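Local coordinates for uncharacterized protein (Parabacteroides merdae, PDB 4R7F) that is of unknown function but carries a domain of the type 9 secretion system plug protein family, which suggests a link to that secretion pathway, at residues 49-54 with 120-125; 53-58 with 79-84. One frame throughout, in Å; residues are numbered along the deposited sequence.

Contact 1 (49-54 with 120-125); sequences GYTRYA and VYNEDT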
# COMPACT_ATOMS: atom_id res chain seq x y z
N GLY A 49 -2.12 9.98 40.58
CA GLY A 49 -0.85 10.68 40.68
C GLY A 49 -0.34 11.21 39.35
O GLY A 49 -0.31 10.47 38.34
N TYR A 50 -0.01 12.50 39.33
CA TYR A 50 1.00 12.99 38.40
C TYR A 50 2.32 12.50 38.99
O TYR A 50 2.52 12.49 40.23
CB TYR A 50 1.01 14.52 38.22
CG TYR A 50 2.23 14.98 37.43
CD1 TYR A 50 2.55 14.36 36.21
CD2 TYR A 50 3.09 15.99 37.90
CE1 TYR A 50 3.67 14.73 35.48
CE2 TYR A 50 4.22 16.37 37.16
CZ TYR A 50 4.51 15.73 35.94
OH TYR A 50 5.61 16.04 35.16
N THR A 51 3.19 12.06 38.09
CA THR A 51 4.47 11.49 38.41
C THR A 51 5.47 12.13 37.47
O THR A 51 5.13 12.42 36.31
CB THR A 51 4.41 9.98 38.17
OG1 THR A 51 3.42 9.40 39.03
CG2 THR A 51 5.75 9.30 38.39
N ARG A 52 6.68 12.39 37.95
CA ARG A 52 7.72 13.00 37.13
C ARG A 52 8.53 11.91 36.45
O ARG A 52 9.25 11.17 37.13
CB ARG A 52 8.67 13.86 37.98
CG ARG A 52 8.03 15.10 38.59
CD ARG A 52 7.92 16.25 37.59
NE ARG A 52 9.14 17.06 37.55
CZ ARG A 52 9.26 18.22 36.91
NH1 ARG A 52 8.24 18.74 36.23
NH2 ARG A 52 10.42 18.87 36.95
N TYR A 53 8.41 11.78 35.13
CA TYR A 53 9.26 10.84 34.41
C TYR A 53 10.31 11.58 33.61
O TYR A 53 10.03 12.64 33.03
CB TYR A 53 8.46 9.97 33.44
CG TYR A 53 7.35 9.15 34.05
CD1 TYR A 53 7.63 8.04 34.85
CD2 TYR A 53 6.01 9.42 33.75
CE1 TYR A 53 6.59 7.26 35.38
CE2 TYR A 53 4.98 8.64 34.26
CZ TYR A 53 5.27 7.58 35.09
OH TYR A 53 4.22 6.85 35.62
N ALA A 54 11.50 11.01 33.56
CA ALA A 54 12.60 11.51 32.78
C ALA A 54 13.20 10.40 31.89
O ALA A 54 13.02 9.22 32.15
CB ALA A 54 13.67 12.06 33.72
N VAL A 120 13.06 5.19 30.03
CA VAL A 120 12.32 6.12 30.86
C VAL A 120 12.29 5.61 32.29
O VAL A 120 12.36 4.41 32.55
CB VAL A 120 10.91 6.38 30.31
CG1 VAL A 120 10.12 7.31 31.22
CG2 VAL A 120 11.01 6.94 28.88
N TYR A 121 12.25 6.55 33.22
CA TYR A 121 12.26 6.22 34.65
C TYR A 121 11.54 7.32 35.40
O TYR A 121 11.36 8.44 34.87
CB TYR A 121 13.72 6.06 35.18
CG TYR A 121 14.62 7.26 34.92
CD1 TYR A 121 14.70 8.32 35.84
CD2 TYR A 121 15.37 7.37 33.74
CE1 TYR A 121 15.52 9.42 35.59
CE2 TYR A 121 16.17 8.48 33.49
CZ TYR A 121 16.24 9.49 34.42
OH TYR A 121 17.05 10.58 34.20
N ASN A 122 11.12 6.98 36.62
CA ASN A 122 10.63 7.95 37.57
C ASN A 122 11.81 8.76 38.10
O ASN A 122 12.79 8.16 38.53
CB ASN A 122 9.99 7.20 38.73
CG ASN A 122 9.16 8.09 39.62
OD1 ASN A 122 9.51 9.26 39.90
ND2 ASN A 122 8.05 7.56 40.06
N GLU A 123 11.73 10.11 38.06
CA GLU A 123 12.85 10.97 38.51
C GLU A 123 13.39 10.59 39.89
O GLU A 123 14.60 10.65 40.10
CB GLU A 123 12.47 12.45 38.52
CG GLU A 123 12.49 13.10 37.15
CD GLU A 123 12.46 14.62 37.21
OE1 GLU A 123 11.78 15.21 38.10
OE2 GLU A 123 13.11 15.24 36.34
N ASP A 124 12.49 10.19 40.80
CA ASP A 124 12.86 9.70 42.13
C ASP A 124 13.75 8.48 42.13
O ASP A 124 14.52 8.29 43.07
CB ASP A 124 11.63 9.30 42.95
CG ASP A 124 10.65 10.42 43.12
OD1 ASP A 124 11.06 11.60 43.06
OD2 ASP A 124 9.45 10.12 43.32
N THR A 125 13.63 7.64 41.10
CA THR A 125 14.26 6.33 41.08
C THR A 125 15.01 6.08 39.78
O THR A 125 14.65 5.15 39.07
CB THR A 125 13.19 5.24 41.24
OG1 THR A 125 12.00 5.81 41.81
CG2 THR A 125 13.70 4.09 42.12
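The start of strand 53-60 meets the end of strand 114-122 as an antiparallel ladder, in which Ala-54 and Tyr-121 form the hydrogen-bonded pair: Ala-54 N donates to Tyr-121 O at 2.9 Å, and Tyr-121 N returns a bond to Ala-54 O at 3.0 Å. Tyr-121 CG sits between its own backbone N and carbonyl carbon (chi1 55°), which swings the ring back over its partner. One face of that ring receives Ala-54 O, off centre toward the rim, while Ala-54 CB touches Tyr-121 CZ at 3.7 Å.

Tyr-53 and Asn-122 make the next, non-hydrogen-bonded pair, and beyond it the strand gives way to a type I turn from Asn-122 to Thr-125. Within it Asn-122 OD1 accepts from Asp-124 N at 3.2 Å, an Asx turn in which the donor lies above the amide plane, and the same amide lies across the Thr-51 methyl, with Asn-122 ND2 3.3 Å from Thr-51 CG2. The turn also offers Glu-123 N to Arg-52 O, 2.9 Å away and almost straight at 174°, so pairing runs one residue past the strand.

Flanking the ladder, the side chains of Arg-52 and Glu-123 run side by side, pointing the same way. The arginine is bent at chi2 and chi3, bringing Arg-52 NE to 3.3 Å from Glu-123 OE1 in a long salt bridge that meets the oxygen from above the carboxylate plane, the guanidinium and carboxylate planes being 75° apart. The other carboxylate oxygen, Glu-123 OE2, is hydrogen-bonded to Thr-82 OG1.

Contact 2 (53-58 with 79-84); sequences YAYNVV and QGTTID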
# COMPACT_ATOMS: atom_id res chain seq x y z
N TYR A 53 8.41 11.78 35.13
CA TYR A 53 9.26 10.84 34.41
C TYR A 53 10.31 11.58 33.61
O TYR A 53 10.03 12.64 33.03
CB TYR A 53 8.46 9.97 33.44
CG TYR A 53 7.35 9.15 34.05
CD1 TYR A 53 7.63 8.04 34.85
CD2 TYR A 53 6.01 9.42 33.75
CE1 TYR A 53 6.59 7.26 35.38
CE2 TYR A 53 4.98 8.64 34.26
CZ TYR A 53 5.27 7.58 35.09
OH TYR A 53 4.22 6.85 35.62
N ALA A 54 11.50 11.01 33.56
CA ALA A 54 12.60 11.51 32.78
C ALA A 54 13.20 10.40 31.89
O ALA A 54 13.02 9.22 32.15
CB ALA A 54 13.67 12.06 33.72
N TYR A 55 13.94 10.75 30.84
CA TYR A 55 14.51 9.73 29.94
C TYR A 55 15.99 9.90 29.63
O TYR A 55 16.53 10.99 29.73
CB TYR A 55 13.72 9.71 28.63
CG TYR A 55 13.81 10.97 27.82
CD1 TYR A 55 12.99 12.05 28.11
CD2 TYR A 55 14.69 11.09 26.75
CE1 TYR A 55 13.05 13.22 27.38
CE2 TYR A 55 14.75 12.27 26.00
CZ TYR A 55 13.92 13.33 26.33
OH TYR A 55 13.94 14.52 25.64
N ASN A 56 16.63 8.78 29.27
CA ASN A 56 17.97 8.74 28.69
C ASN A 56 17.95 8.21 27.25
O ASN A 56 17.19 7.29 26.93
CB ASN A 56 18.90 7.81 29.46
CG ASN A 56 18.99 8.15 30.92
OD1 ASN A 56 19.01 9.31 31.32
ND2 ASN A 56 19.07 7.12 31.72
N VAL A 57 18.85 8.74 26.44
CA VAL A 57 19.04 8.30 25.07
C VAL A 57 20.24 7.35 25.02
O VAL A 57 21.35 7.69 25.45
CB VAL A 57 19.23 9.52 24.15
CG1 VAL A 57 19.35 9.11 22.70
CG2 VAL A 57 18.05 10.46 24.33
N VAL A 58 20.00 6.15 24.49
CA VAL A 58 21.07 5.16 24.33
C VAL A 58 21.28 4.91 22.85
O VAL A 58 20.35 4.55 22.13
CB VAL A 58 20.77 3.82 25.01
CG1 VAL A 58 21.88 2.83 24.72
CG2 VAL A 58 20.62 3.98 26.53
N GLN A 79 21.13 14.09 29.19
CA GLN A 79 20.44 12.95 29.71
C GLN A 79 19.55 13.41 30.84
O GLN A 79 19.81 14.45 31.47
CB GLN A 79 21.43 11.94 30.27
CG GLN A 79 22.36 11.31 29.24
CD GLN A 79 21.67 10.33 28.30
OE1 GLN A 79 20.55 10.57 27.82
NE2 GLN A 79 22.37 9.23 27.98
N GLY A 80 18.52 12.63 31.12
CA GLY A 80 17.67 12.88 32.28
C GLY A 80 16.70 14.03 32.10
O GLY A 80 16.34 14.69 33.05
N THR A 81 16.24 14.24 30.87
CA THR A 81 15.28 15.28 30.61
C THR A 81 13.87 14.88 31.05
O THR A 81 13.47 13.72 30.92
CB THR A 81 15.24 15.59 29.12
OG1 THR A 81 16.58 15.69 28.61
CG2 THR A 81 14.43 16.86 28.88
N THR A 82 13.14 15.88 31.54
CA THR A 82 11.78 15.64 32.01
C THR A 82 10.77 15.51 30.85
O THR A 82 10.92 16.08 29.77
CB THR A 82 11.33 16.69 33.07
OG1 THR A 82 12.26 16.71 34.14
CG2 THR A 82 9.96 16.35 33.66
N ILE A 83 9.77 14.67 31.08
CA ILE A 83 8.67 14.50 30.13
C ILE A 83 7.52 15.38 30.62
O ILE A 83 6.87 15.09 31.63
CB ILE A 83 8.27 13.02 30.00
CG1 ILE A 83 9.49 12.19 29.58
CG2 ILE A 83 7.15 12.85 28.97
CD1 ILE A 83 9.23 10.70 29.43
N ASP A 84 7.32 16.49 29.89
CA ASP A 84 6.44 17.56 30.34
C ASP A 84 5.06 17.44 29.70
O ASP A 84 4.09 17.84 30.30
CB ASP A 84 7.06 18.94 30.03
CG ASP A 84 8.31 19.23 30.85
OD1 ASP A 84 8.43 18.68 31.97
OD2 ASP A 84 9.18 20.00 30.38
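Gln-79 grips the backbone of Val-57 with both ends of its amide: OE1 accepts from Val-57 N at 2.9 Å, in the carbonyl plane and on a lone pair, while NE2 donates to Val-57 O at 3.1 Å. A bend at chi2 (-71°) folds the side chain back against strand 53-60, where it takes the place of a strand's peptide group and carries the pairing on past the last backbone bond. Shortened to an alanine, this position would lose both amide bonds, which is likely to leave Val-57 N without its acceptor and Val-57 O with one donor fewer.

Next comes a G1 beta bulge, with Gly-80 and Thr-81 both set against Tyr-55. Tyr-55 O takes a bond from Gly-80 N at 2.9 Å and a weak one from Thr-81 N, and the positive phi of Gly-80 (76°) suits glycine. Regular antiparallel pairing follows: Tyr-55 N donates to Thr-81 O at 3.0 Å, and Ile-83 N reaches Tyr-53 O at 2.8 Å in line with the carbonyl.

Packing builds on this ladder. The Tyr-55 ring lies alongside Thr-81, pointing the same way, with Tyr-55 CE1 3.7 Å from Thr-81 CB. The side chains of Ile-83 and Tyr-55 cross obliquely, with Ile-83 CG1 3.8 Å from Tyr-55 CD1, and Ile-83 also lays its side chain against Tyr-53 O.

Beyond the two segments, the Tyr-55 side chain packs on Leu-101 and Leu-103 of strand 96-103, which belongs to the other sheet of this domain. Gln-79 rests on Pro-71 and Tyr-74 of helix 71-74, and the hydroxyl of Tyr-74 is also hydrogen-bonded to Val-57 O.

Overall arrangement
Strand 53-60 is common ground for the two contacts, whose centres lie about 9 Å apart: strand 114-122 pairs along one edge of it in contact 1, and the short strand 81-82 along the other in contact 2. Tyr-53 and Ala-54 take part in both. Along the chain the order is 49-58, then 79-84, then 120-125, so the middle strand of this trio comes first in sequence, and all three belong to the plug protein domain. The two outer segments also meet across it, with Tyr-121 OH against Gly-80 CA. Together they join three strands of one sheet, in a domain consistent with the immunoglobulin-like beta-sandwich found in this protein.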